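Local coordinates for protein probable transcriptional regulator (Pseudomonas aeruginosa, PDB 2NNN) that probably binds DNA as a dimeric winged helix-turn-helix transcriptional regulator of the MarR family, at residues Asn30-Gly35 / Thr39-Leu44; Leu44-Glu49 / Asn56-Leu61; Asp77-Ile82 / Arg103-Ala108; Gln119-Leu124 / Glu130-Leu135. All blocks are in the same frame, centred on the assembly; numbering follows the deposited sequence.

In the fold
Contacts 1, 2 and 3 lie together round the winged helix-turn-helix part of this MarR-type chain, whereas contact 4 belongs to the region where the two subunits meet. Contacts 1 and 2 are 14 Å apart between centres and share L44 on helix 38-50. Contact 3 lies 10 Å from contact 1, centre to centre; E105 reaches N34, and L106 meets both W41 and V45, so helix 100-121 backs the first two contacts. The same helix runs on to contact 4, whose centre is 29 Å from that of contact 3, with the nearest atoms about 14 Å apart. Contacts 1, 2 and 4 also touch the second subunit.

Contact 1: residues Asn30-Gly35 / Thr39-Leu44; sequences NGIGNG and TQWAAL
I32 and N34 both reach the six-membered part of the W41 indole, through a methyl and an amide nitrogen respectively. I32 CD1 stands 3.7 Å above the ring plane, displaced toward the rim, and comes 3.9 Å from W41 CE3. Next to it, N34 ND2 is 3.9 Å from W41 CZ3; it comes in obliquely, the side chains crossing at about a right angle and the amide and indole planes 35° apart, a van der Waals contact. The indole is placed for both by its own torsion: CG is anti to the backbone N (chi1 175°), which carries the ring off helix 38-50 toward the incoming loop. Here the end of helix 13-31 is joined to the first helix of the winged helix-turn-helix domain of a MarR-type protein, across a short connection. The chain leaves helical geometry at G33 with positive phi, and the loop then brings N34 back beside the tryptophan. N34 OD1 accepts a hydrogen bond from the backbone N of L36, just beyond the loop segment. Farther out, helix 100-121 lines the same core, with I116 against I32, and L106 and A113 against W41.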
loop_
_atom_site.group_PDB
_atom_site.type_symbol
_atom_site.label_atom_id
_atom_site.label_comp_id
_atom_site.label_asym_id
_atom_site.label_seq_id
_atom_site.Cartn_x
_atom_site.Cartn_y
_atom_site.Cartn_z
ATOM N N ASN A 30 2.407 -1.648 -15.694
ATOM C CA ASN A 30 2.371 -1.218 -17.094
ATOM C C ASN A 30 3.755 -0.955 -17.642
ATOM O O ASN A 30 4.001 -1.146 -18.820
ATOM C CB ASN A 30 1.538 0.059 -17.289
ATOM C CG ASN A 30 0.064 -0.136 -16.968
ATOM O OD1 ASN A 30 -0.417 -1.257 -16.847
ATOM N ND2 ASN A 30 -0.653 0.965 -16.809
ATOM N N GLY A 31 4.661 -0.517 -16.784
ATOM C CA GLY A 31 5.897 0.094 -17.256
ATOM C C GLY A 31 7.185 -0.700 -17.139
ATOM O O GLY A 31 8.155 -0.398 -17.843
ATOM N N ILE A 32 7.218 -1.690 -16.247
ATOM C CA ILE A 32 8.505 -2.336 -15.906
ATOM C C ILE A 32 9.088 -3.255 -16.969
ATOM O O ILE A 32 10.308 -3.291 -17.163
ATOM C CB ILE A 32 8.532 -3.001 -14.493
ATOM C CG1 ILE A 32 9.991 -3.034 -13.982
ATOM C CG2 ILE A 32 7.689 -4.297 -14.448
ATOM C CD1 ILE A 32 10.310 -4.199 -13.107
ATOM N N GLY A 33 8.228 -3.999 -17.649
ATOM C CA GLY A 33 8.652 -4.689 -18.843
ATOM C C GLY A 33 9.207 -6.073 -18.606
ATOM O O GLY A 33 9.394 -6.816 -19.566
ATOM N N ASN A 34 9.477 -6.426 -17.347
ATOM C CA ASN A 34 10.096 -7.729 -17.045
ATOM C C ASN A 34 9.182 -8.658 -16.256
ATOM O O ASN A 34 9.603 -9.720 -15.809
ATOM C CB ASN A 34 11.443 -7.556 -16.332
ATOM C CG ASN A 34 11.330 -6.739 -15.059
ATOM O OD1 ASN A 34 10.308 -6.782 -14.368
ATOM N ND2 ASN A 34 12.383 -5.979 -14.740
ATOM N N GLY A 35 7.931 -8.248 -16.080
ATOM C CA GLY A 35 6.962 -9.062 -15.354
ATOM C C GLY A 35 7.180 -9.198 -13.848
ATOM O O GLY A 35 6.522 -10.014 -13.222
ATOM N N THR A 39 7.941 -5.243 -5.243
ATOM C CA THR A 39 8.762 -5.755 -4.132
ATOM C C THR A 39 9.803 -6.722 -4.653
ATOM O O THR A 39 10.950 -6.713 -4.191
ATOM C CB THR A 39 7.921 -6.408 -3.008
ATOM O OG1 THR A 39 6.992 -7.338 -3.567
ATOM C CG2 THR A 39 7.123 -5.351 -2.261
ATOM N N GLN A 40 9.417 -7.536 -5.636
ATOM C CA GLN A 40 10.379 -8.370 -6.346
ATOM C C GLN A 40 11.543 -7.553 -6.901
ATOM O O GLN A 40 12.689 -7.977 -6.803
ATOM C CB GLN A 40 9.700 -9.195 -7.445
ATOM C CG GLN A 40 9.025 -10.448 -6.898
ATOM C CD GLN A 40 8.058 -11.089 -7.877
ATOM O OE1 GLN A 40 8.121 -10.858 -9.086
ATOM N NE2 GLN A 40 7.157 -11.910 -7.351
ATOM N N TRP A 41 11.236 -6.372 -7.429
ATOM C CA TRP A 41 12.224 -5.447 -8.013
ATOM C C TRP A 41 13.084 -4.815 -6.928
ATOM O O TRP A 41 14.303 -4.702 -7.087
ATOM C CB TRP A 41 11.514 -4.353 -8.838
ATOM C CG TRP A 41 12.444 -3.276 -9.388
ATOM C CD1 TRP A 41 12.532 -1.969 -8.970
ATOM C CD2 TRP A 41 13.398 -3.410 -10.473
ATOM N NE1 TRP A 41 13.476 -1.292 -9.717
ATOM C CE2 TRP A 41 14.024 -2.152 -10.639
ATOM C CE3 TRP A 41 13.784 -4.469 -11.310
ATOM C CZ2 TRP A 41 15.028 -1.934 -11.595
ATOM C CZ3 TRP A 41 14.778 -4.244 -12.270
ATOM C CH2 TRP A 41 15.384 -2.988 -12.400
ATOM N N ALA A 42 12.442 -4.401 -5.833
ATOM C CA ALA A 42 13.115 -3.798 -4.675
ATOM C C ALA A 42 14.179 -4.730 -4.094
ATOM O O ALA A 42 15.303 -4.295 -3.827
ATOM C CB ALA A 42 12.097 -3.429 -3.591
ATOM N N ALA A 43 13.811 -5.993 -3.884
ATOM C CA ALA A 43 14.755 -7.016 -3.416
ATOM C C ALA A 43 15.874 -7.230 -4.414
ATOM O O ALA A 43 17.008 -7.382 -4.018
ATOM C CB ALA A 43 14.052 -8.322 -3.147
ATOM N N LEU A 44 15.557 -7.228 -5.706
ATOM C CA LEU A 44 16.585 -7.382 -6.755
ATOM C C LEU A 44 17.567 -6.204 -6.718
ATOM O O LEU A 44 18.786 -6.398 -6.693
ATOM C CB LEU A 44 15.932 -7.450 -8.142
ATOM C CG LEU A 44 16.803 -7.942 -9.287
ATOM C CD1 LEU A 44 16.770 -9.480 -9.352
ATOM C CD2 LEU A 44 16.347 -7.336 -10.611
#

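Contact 2: residues Leu44-Glu49 / Asn56-Leu61; sequences LVRLGE and NQLGRL
R46 and L47 of helix 38-50 pack against L58 and L61 of helix 55-61, the first helix of the helix-turn-helix motif within the winged domain. The two short segments run at 110° to each other, their axes 10.2 Å apart at closest approach. R46 can be followed outward. Its CB and CG each lie 3.8 Å from L58 CD1, the two side chains sliding past each other in opposite directions. CG and CD then skirt L61 CB, which the arginine crosses at about a right angle. Bends at chi2 and chi3 fold the chain over, turning the guanidinium to the carbonyl of L61. There NE gives L61 O a weak bond of 3.1 Å, and NH2 a shorter one of 2.8 Å, so one backbone oxygen is gripped twice. The NH2 bond arrives nearly in line with the carbonyl but is bent at the hydrogen (137°), and the oxygen is tilted 23° from the guanidinium plane. NH1 turns back to E49 OE1 in a salt bridge of 3.1 Å and also pairs with D10 of the second subunit, which gives it an acid from each subunit. Beside this polar end, L47 sits across L58 at about a right angle, and I69 and V73 of helix 66-78 also touch L58. L47 CG approaches L58 CD2 to 3.6 Å, with L47 CD2 almost as near to the same methyl.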
loop_
_atom_site.group_PDB
_atom_site.type_symbol
_atom_site.label_atom_id
_atom_site.label_comp_id
_atom_site.label_asym_id
_atom_site.label_seq_id
_atom_site.Cartn_x
_atom_site.Cartn_y
_atom_site.Cartn_z
ATOM N N LEU A 44 15.557 -7.228 -5.706
ATOM C CA LEU A 44 16.585 -7.382 -6.755
ATOM C C LEU A 44 17.567 -6.204 -6.718
ATOM O O LEU A 44 18.786 -6.398 -6.693
ATOM C CB LEU A 44 15.932 -7.450 -8.142
ATOM C CG LEU A 44 16.803 -7.942 -9.287
ATOM C CD1 LEU A 44 16.770 -9.480 -9.352
ATOM C CD2 LEU A 44 16.347 -7.336 -10.611
ATOM N N VAL A 45 17.018 -4.988 -6.728
ATOM C CA VAL A 45 17.815 -3.775 -6.606
ATOM C C VAL A 45 18.705 -3.835 -5.360
ATOM O O VAL A 45 19.912 -3.654 -5.472
ATOM C CB VAL A 45 16.926 -2.498 -6.639
ATOM C CG1 VAL A 45 17.741 -1.240 -6.380
ATOM C CG2 VAL A 45 16.209 -2.397 -7.988
ATOM N N ARG A 46 18.117 -4.130 -4.201
ATOM C CA ARG A 46 18.864 -4.161 -2.946
ATOM C C ARG A 46 20.008 -5.187 -2.926
ATOM O O ARG A 46 21.110 -4.861 -2.489
ATOM C CB ARG A 46 17.935 -4.360 -1.744
ATOM C CG ARG A 46 18.605 -4.141 -0.387
ATOM C CD ARG A 46 18.981 -2.685 -0.185
ATOM N NE ARG A 46 17.857 -1.902 0.326
ATOM C CZ ARG A 46 17.810 -0.571 0.357
ATOM N NH1 ARG A 46 18.809 0.160 -0.117
ATOM N NH2 ARG A 46 16.747 0.036 0.853
ATOM N N LEU A 47 19.751 -6.408 -3.405
ATOM C CA LEU A 47 20.803 -7.415 -3.581
ATOM C C LEU A 47 21.935 -6.970 -4.512
ATOM O O LEU A 47 23.052 -7.492 -4.424
ATOM C CB LEU A 47 20.223 -8.718 -4.114
ATOM C CG LEU A 47 19.495 -9.669 -3.169
ATOM C CD1 LEU A 47 18.907 -10.805 -3.975
ATOM C CD2 LEU A 47 20.398 -10.203 -2.052
ATOM N N GLY A 48 21.643 -6.036 -5.419
ATOM C CA GLY A 48 22.660 -5.449 -6.273
ATOM C C GLY A 48 23.528 -4.466 -5.525
ATOM O O GLY A 48 24.716 -4.376 -5.786
ATOM N N GLU A 49 22.931 -3.720 -4.596
ATOM C CA GLU A 49 23.678 -2.805 -3.724
ATOM C C GLU A 49 24.591 -3.549 -2.748
ATOM O O GLU A 49 25.754 -3.193 -2.573
ATOM C CB GLU A 49 22.727 -1.921 -2.912
ATOM C CG GLU A 49 21.912 -0.949 -3.740
ATOM C CD GLU A 49 20.972 -0.092 -2.890
ATOM O OE1 GLU A 49 21.396 0.291 -1.778
ATOM O OE2 GLU A 49 19.829 0.210 -3.345
ATOM N N ASN A 56 16.814 -12.598 5.736
ATOM C CA ASN A 56 16.047 -11.808 6.701
ATOM C C ASN A 56 16.580 -10.381 6.837
ATOM O O ASN A 56 15.810 -9.431 7.082
ATOM C CB ASN A 56 16.032 -12.512 8.061
ATOM C CG ASN A 56 15.108 -13.734 8.082
ATOM O OD1 ASN A 56 14.516 -14.131 7.053
ATOM N ND2 ASN A 56 14.966 -14.327 9.265
ATOM N N GLN A 57 17.896 -10.244 6.674
ATOM C CA GLN A 57 18.523 -8.933 6.610
ATOM C C GLN A 57 18.125 -8.205 5.336
ATOM O O GLN A 57 17.886 -7.001 5.365
ATOM C CB GLN A 57 20.042 -9.061 6.687
ATOM C CG GLN A 57 20.764 -7.723 6.692
ATOM C CD GLN A 57 22.145 -7.830 7.290
ATOM O OE1 GLN A 57 22.294 -7.961 8.508
ATOM N NE2 GLN A 57 23.164 -7.770 6.444
ATOM N N LEU A 58 18.074 -8.931 4.222
ATOM C CA LEU A 58 17.588 -8.378 2.971
ATOM C C LEU A 58 16.156 -7.849 3.195
ATOM O O LEU A 58 15.790 -6.786 2.709
ATOM C CB LEU A 58 17.636 -9.428 1.850
ATOM C CG LEU A 58 17.013 -9.031 0.493
ATOM C CD1 LEU A 58 17.620 -7.755 -0.101
ATOM C CD2 LEU A 58 17.019 -10.164 -0.544
ATOM N N GLY A 59 15.388 -8.604 3.977
ATOM C CA GLY A 59 14.038 -8.250 4.336
ATOM C C GLY A 59 13.995 -6.949 5.089
ATOM O O GLY A 59 13.199 -6.076 4.760
ATOM N N ARG A 60 14.873 -6.817 6.078
ATOM C CA ARG A 60 14.921 -5.642 6.947
ATOM C C ARG A 60 15.475 -4.373 6.277
ATOM O O ARG A 60 15.433 -3.293 6.871
ATOM C CB ARG A 60 15.703 -5.958 8.232
ATOM C CG ARG A 60 15.057 -7.048 9.100
ATOM C CD ARG A 60 16.004 -7.567 10.181
ATOM N NE ARG A 60 15.859 -6.779 11.403
ATOM C CZ ARG A 60 16.703 -5.823 11.778
ATOM N NH1 ARG A 60 17.763 -5.560 11.023
ATOM N NH2 ARG A 60 16.501 -5.142 12.907
ATOM N N LEU A 61 16.003 -4.505 5.057
ATOM C CA LEU A 61 16.508 -3.360 4.300
ATOM C C LEU A 61 15.524 -2.954 3.216
ATOM O O LEU A 61 15.713 -1.920 2.561
ATOM C CB LEU A 61 17.861 -3.668 3.664
ATOM C CG LEU A 61 19.095 -3.804 4.573
ATOM C CD1 LEU A 61 20.146 -4.738 3.941
ATOM C CD2 LEU A 61 19.691 -2.436 4.874
#

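Contact 3: residues Asp77-Ile82 / Arg103-Ala108; sequences DKRGLI and RAELEA
L81 crosses E105 at about a right angle, and this pair makes the better packed part of the contact. Both leucine methyls are used: L81 CD1 is 3.9 Å from E105 OE2 and L81 CD2 is 4.1 Å from E105 CB. A chi1 of -179° swings E105 CG away from its own amide nitrogen, and a bend at chi2 then carries the carboxylate across the two leucine methyls. L81 is buried, and its backbone is hydrogen-bonded to S99, just before wing strand 82-87. G80, with positive phi, closes helix 66-78 in a Schellman motif. The contact thus joins the end of the helix-turn-helix unit to helix 100-121, which follows the wing. On its looser, more exposed side stands R79, whose NH2 is 4.1 Å from E105 OE2. The approach is oblique, with the guanidinium and carboxylate planes 68° apart, and the distance is beyond a salt bridge. The N34 and L36 side chains also touch E105, from the loop that follows helix 13-31. The opposite charges would still attract across the gap, so at this distance the arginine would probably favour the ionised carboxylate of E105 only through space.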
loop_
_atom_site.group_PDB
_atom_site.type_symbol
_atom_site.label_atom_id
_atom_site.label_comp_id
_atom_site.label_asym_id
_atom_site.label_seq_id
_atom_site.Cartn_x
_atom_site.Cartn_y
_atom_site.Cartn_z
ATOM N N ASP A 77 13.921 -16.766 -7.429
ATOM C CA ASP A 77 14.731 -17.966 -7.660
ATOM C C ASP A 77 14.193 -18.780 -8.827
ATOM O O ASP A 77 14.932 -19.126 -9.742
ATOM C CB ASP A 77 14.797 -18.832 -6.401
ATOM C CG ASP A 77 15.868 -19.917 -6.489
ATOM O OD1 ASP A 77 16.730 -19.843 -7.396
ATOM O OD2 ASP A 77 15.847 -20.849 -5.651
ATOM N N LYS A 78 12.898 -19.079 -8.774
ATOM C CA LYS A 78 12.161 -19.720 -9.863
ATOM C C LYS A 78 12.523 -19.123 -11.237
ATOM O O LYS A 78 12.559 -19.839 -12.239
ATOM C CB LYS A 78 10.656 -19.583 -9.593
ATOM C CG LYS A 78 9.719 -20.393 -10.503
ATOM C CD LYS A 78 8.267 -19.891 -10.384
ATOM C CE LYS A 78 7.726 -19.968 -8.935
ATOM N NZ LYS A 78 6.552 -19.059 -8.682
ATOM N N ARG A 79 12.802 -17.822 -11.274
ATOM C CA ARG A 79 13.181 -17.144 -12.514
ATOM C C ARG A 79 14.679 -17.202 -12.820
ATOM O O ARG A 79 15.112 -16.721 -13.865
ATOM C CB ARG A 79 12.706 -15.687 -12.491
ATOM C CG ARG A 79 11.220 -15.548 -12.278
ATOM C CD ARG A 79 10.848 -14.123 -11.982
ATOM N NE ARG A 79 10.962 -13.292 -13.181
ATOM C CZ ARG A 79 9.933 -12.856 -13.903
ATOM N NH1 ARG A 79 8.684 -13.156 -13.555
ATOM N NH2 ARG A 79 10.162 -12.103 -14.973
ATOM N N GLY A 80 15.460 -17.791 -11.921
ATOM C CA GLY A 80 16.914 -17.900 -12.096
ATOM C C GLY A 80 17.690 -16.639 -11.742
ATOM O O GLY A 80 18.831 -16.468 -12.171
ATOM N N LEU A 81 17.089 -15.760 -10.942
ATOM C CA LEU A 81 17.667 -14.435 -10.733
ATOM C C LEU A 81 18.523 -14.298 -9.480
ATOM O O LEU A 81 19.194 -13.278 -9.296
ATOM C CB LEU A 81 16.587 -13.353 -10.777
ATOM C CG LEU A 81 15.696 -13.282 -12.025
ATOM C CD1 LEU A 81 14.716 -12.140 -11.852
ATOM C CD2 LEU A 81 16.499 -13.138 -13.324
ATOM N N ILE A 82 18.507 -15.317 -8.622
ATOM C CA ILE A 82 19.324 -15.294 -7.405
ATOM C C ILE A 82 20.188 -16.541 -7.267
ATOM O O ILE A 82 19.898 -17.590 -7.872
ATOM C CB ILE A 82 18.481 -15.066 -6.092
ATOM C CG1 ILE A 82 17.401 -16.135 -5.901
ATOM C CG2 ILE A 82 17.855 -13.677 -6.057
ATOM C CD1 ILE A 82 17.741 -17.159 -4.850
ATOM N N ARG A 103 21.610 -10.131 -12.356
ATOM C CA ARG A 103 22.334 -8.876 -12.577
ATOM C C ARG A 103 21.970 -8.234 -13.936
ATOM O O ARG A 103 21.836 -7.012 -14.050
ATOM C CB ARG A 103 23.847 -9.096 -12.471
ATOM C CG ARG A 103 24.699 -7.910 -12.946
ATOM C CD ARG A 103 24.509 -6.674 -12.054
ATOM N NE ARG A 103 24.917 -6.977 -10.678
ATOM C CZ ARG A 103 24.912 -6.116 -9.659
ATOM N NH1 ARG A 103 24.519 -4.851 -9.826
ATOM N NH2 ARG A 103 25.316 -6.541 -8.463
ATOM N N ALA A 104 21.822 -9.070 -14.960
ATOM C CA ALA A 104 21.475 -8.596 -16.291
ATOM C C ALA A 104 20.037 -8.039 -16.301
ATOM O O ALA A 104 19.755 -7.040 -16.966
ATOM C CB ALA A 104 21.653 -9.716 -17.315
ATOM N N GLU A 105 19.163 -8.693 -15.527
ATOM C CA GLU A 105 17.759 -8.287 -15.330
ATOM C C GLU A 105 17.663 -6.895 -14.715
ATOM O O GLU A 105 16.884 -6.060 -15.165
ATOM C CB GLU A 105 17.092 -9.272 -14.388
ATOM C CG GLU A 105 15.639 -9.006 -14.101
ATOM C CD GLU A 105 14.718 -9.766 -15.029
ATOM O OE1 GLU A 105 15.195 -10.356 -16.019
ATOM O OE2 GLU A 105 13.505 -9.772 -14.764
ATOM N N LEU A 106 18.457 -6.674 -13.669
ATOM C CA LEU A 106 18.570 -5.378 -13.010
ATOM C C LEU A 106 18.940 -4.282 -14.007
ATOM O O LEU A 106 18.212 -3.304 -14.140
ATOM C CB LEU A 106 19.590 -5.454 -11.857
ATOM C CG LEU A 106 19.828 -4.236 -10.953
ATOM C CD1 LEU A 106 18.492 -3.692 -10.401
ATOM C CD2 LEU A 106 20.811 -4.573 -9.794
ATOM N N GLU A 107 20.055 -4.460 -14.723
ATOM C CA GLU A 107 20.501 -3.487 -15.740
ATOM C C GLU A 107 19.476 -3.252 -16.855
ATOM O O GLU A 107 19.307 -2.126 -17.320
ATOM C CB GLU A 107 21.853 -3.891 -16.348
ATOM C CG GLU A 107 22.926 -4.282 -15.315
ATOM C CD GLU A 107 23.109 -3.260 -14.190
ATOM O OE1 GLU A 107 23.207 -2.034 -14.472
ATOM O OE2 GLU A 107 23.167 -3.690 -13.015
ATOM N N ALA A 108 18.809 -4.321 -17.282
ATOM C CA ALA A 108 17.809 -4.260 -18.354
ATOM C C ALA A 108 16.535 -3.568 -17.867
ATOM O O ALA A 108 15.762 -3.067 -18.675
ATOM C CB ALA A 108 17.496 -5.654 -18.882
#

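Contact 4: residues Gln119-Leu124 / Glu130-Leu135; sequences QALAPL and ETLRGL
The R133 guanidinium receives L121 CD1 obliquely: the methyl is 3.5 Å from R133 NH2 and 3.6 Å from R133 NH1, with CZ a little farther. This is a close van der Waals approach of an apolar tip to a charged group, and the two side chains cross at about a right angle. The guanidinium is tied to the second subunit, where R133 NH1 donates a hydrogen bond to the backbone O of D11. Beside it, L132 forms the apolar part of the contact. Its CD2 meets two leucines, L124 CD2 at 3.7 Å and L121 CD2 at 4.0 Å. L132 extends from helix 126-137 toward the end of helix 100-121, its CG pointing away from the backbone N (chi1 173°). A type I turn from L121 to L124 brings its first and last side chains to the same methyl, while L139 of the other subunit packs on L132. Within that turn the P123 carbonyl accepts a hydrogen bond from R138 of the second subunit. Two helices joined by a short connection and covered by the partner chain form part of the helical dimer interface typical of MarR-family regulators.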
loop_
_atom_site.group_PDB
_atom_site.type_symbol
_atom_site.label_atom_id
_atom_site.label_comp_id
_atom_site.label_asym_id
_atom_site.label_seq_id
_atom_site.Cartn_x
_atom_site.Cartn_y
_atom_site.Cartn_z
ATOM N N GLN A 119 6.928 9.041 -13.957
ATOM C CA GLN A 119 5.481 9.112 -14.208
ATOM C C GLN A 119 4.677 9.230 -12.910
ATOM O O GLN A 119 3.709 10.008 -12.839
ATOM C CB GLN A 119 5.010 7.865 -14.952
ATOM C CG GLN A 119 5.413 7.796 -16.403
ATOM C CD GLN A 119 4.943 6.511 -17.098
ATOM O OE1 GLN A 119 5.436 6.162 -18.182
ATOM N NE2 GLN A 119 3.990 5.802 -16.476
ATOM N N ALA A 120 5.060 8.447 -11.895
ATOM C CA ALA A 120 4.453 8.541 -10.574
ATOM C C ALA A 120 4.456 9.984 -10.068
ATOM O O ALA A 120 3.462 10.458 -9.501
ATOM C CB ALA A 120 5.158 7.610 -9.568
ATOM N N LEU A 121 5.570 10.678 -10.296
ATOM C CA LEU A 121 5.745 12.025 -9.775
ATOM C C LEU A 121 5.340 13.112 -10.762
ATOM O O LEU A 121 5.283 14.282 -10.393
ATOM C CB LEU A 121 7.188 12.239 -9.301
ATOM C CG LEU A 121 7.673 11.369 -8.130
ATOM C CD1 LEU A 121 9.145 11.568 -7.928
ATOM C CD2 LEU A 121 6.932 11.687 -6.871
ATOM N N ALA A 122 5.024 12.723 -11.996
ATOM C CA ALA A 122 4.755 13.674 -13.078
ATOM C C ALA A 122 3.773 14.828 -12.769
ATOM O O ALA A 122 4.014 15.941 -13.239
ATOM C CB ALA A 122 4.340 12.939 -14.361
ATOM N N PRO A 123 2.664 14.572 -12.021
ATOM C CA PRO A 123 1.696 15.618 -11.620
ATOM C C PRO A 123 2.272 16.794 -10.806
ATOM O O PRO A 123 1.524 17.706 -10.415
ATOM C CB PRO A 123 0.719 14.848 -10.716
ATOM C CG PRO A 123 0.794 13.459 -11.174
ATOM C CD PRO A 123 2.230 13.246 -11.538
ATOM N N LEU A 124 3.579 16.760 -10.557
ATOM C CA LEU A 124 4.251 17.665 -9.623
ATOM C C LEU A 124 5.488 18.252 -10.272
ATOM O O LEU A 124 6.183 17.567 -11.012
ATOM C CB LEU A 124 4.694 16.885 -8.378
ATOM C CG LEU A 124 3.921 16.848 -7.061
ATOM C CD1 LEU A 124 2.406 16.849 -7.198
ATOM C CD2 LEU A 124 4.391 15.662 -6.269
ATOM N N GLU A 130 10.575 17.278 -4.704
ATOM C CA GLU A 130 11.559 17.360 -3.619
ATOM C C GLU A 130 10.907 17.602 -2.242
ATOM O O GLU A 130 11.263 16.953 -1.250
ATOM C CB GLU A 130 12.595 18.448 -3.945
ATOM C CG GLU A 130 13.930 18.327 -3.197
ATOM C CD GLU A 130 13.977 19.105 -1.874
ATOM O OE1 GLU A 130 13.199 20.080 -1.703
ATOM O OE2 GLU A 130 14.810 18.750 -1.000
ATOM N N THR A 131 9.957 18.534 -2.191
ATOM C CA THR A 131 9.179 18.794 -0.987
ATOM C C THR A 131 8.425 17.535 -0.559
ATOM O O THR A 131 8.450 17.160 0.606
ATOM C CB THR A 131 8.153 19.923 -1.212
ATOM O OG1 THR A 131 8.828 21.096 -1.672
ATOM C CG2 THR A 131 7.388 20.238 0.072
ATOM N N LEU A 132 7.759 16.889 -1.509
ATOM C CA LEU A 132 6.966 15.699 -1.213
ATOM C C LEU A 132 7.833 14.552 -0.707
ATOM O O LEU A 132 7.518 13.950 0.303
ATOM C CB LEU A 132 6.139 15.254 -2.429
ATOM C CG LEU A 132 5.422 13.917 -2.235
ATOM C CD1 LEU A 132 4.103 14.069 -1.463
ATOM C CD2 LEU A 132 5.202 13.253 -3.563
ATOM N N ARG A 133 8.926 14.266 -1.407
ATOM C CA ARG A 133 9.845 13.204 -1.001
ATOM C C ARG A 133 10.351 13.416 0.437
ATOM O O ARG A 133 10.420 12.454 1.212
ATOM C CB ARG A 133 11.020 13.107 -1.989
ATOM C CG ARG A 133 11.534 11.680 -2.248
ATOM C CD ARG A 133 12.664 11.623 -3.304
ATOM N NE ARG A 133 12.444 12.551 -4.421
ATOM C CZ ARG A 133 12.196 12.189 -5.680
ATOM N NH1 ARG A 133 12.140 10.902 -6.029
ATOM N NH2 ARG A 133 12.014 13.125 -6.602
ATOM N N GLY A 134 10.679 14.668 0.779
ATOM C CA GLY A 134 11.140 15.045 2.119
ATOM C C GLY A 134 10.088 14.878 3.206
ATOM O O GLY A 134 10.347 14.275 4.252
ATOM N N LEU A 135 8.901 15.425 2.955
ATOM C CA LEU A 135 7.742 15.260 3.834
ATOM C C LEU A 135 7.345 13.785 4.003
ATOM O O LEU A 135 7.122 13.321 5.118
ATOM C CB LEU A 135 6.567 16.087 3.295
ATOM C CG LEU A 135 6.311 17.524 3.782
ATOM C CD1 LEU A 135 7.580 18.314 4.124
ATOM C CD2 LEU A 135 5.447 18.286 2.783
#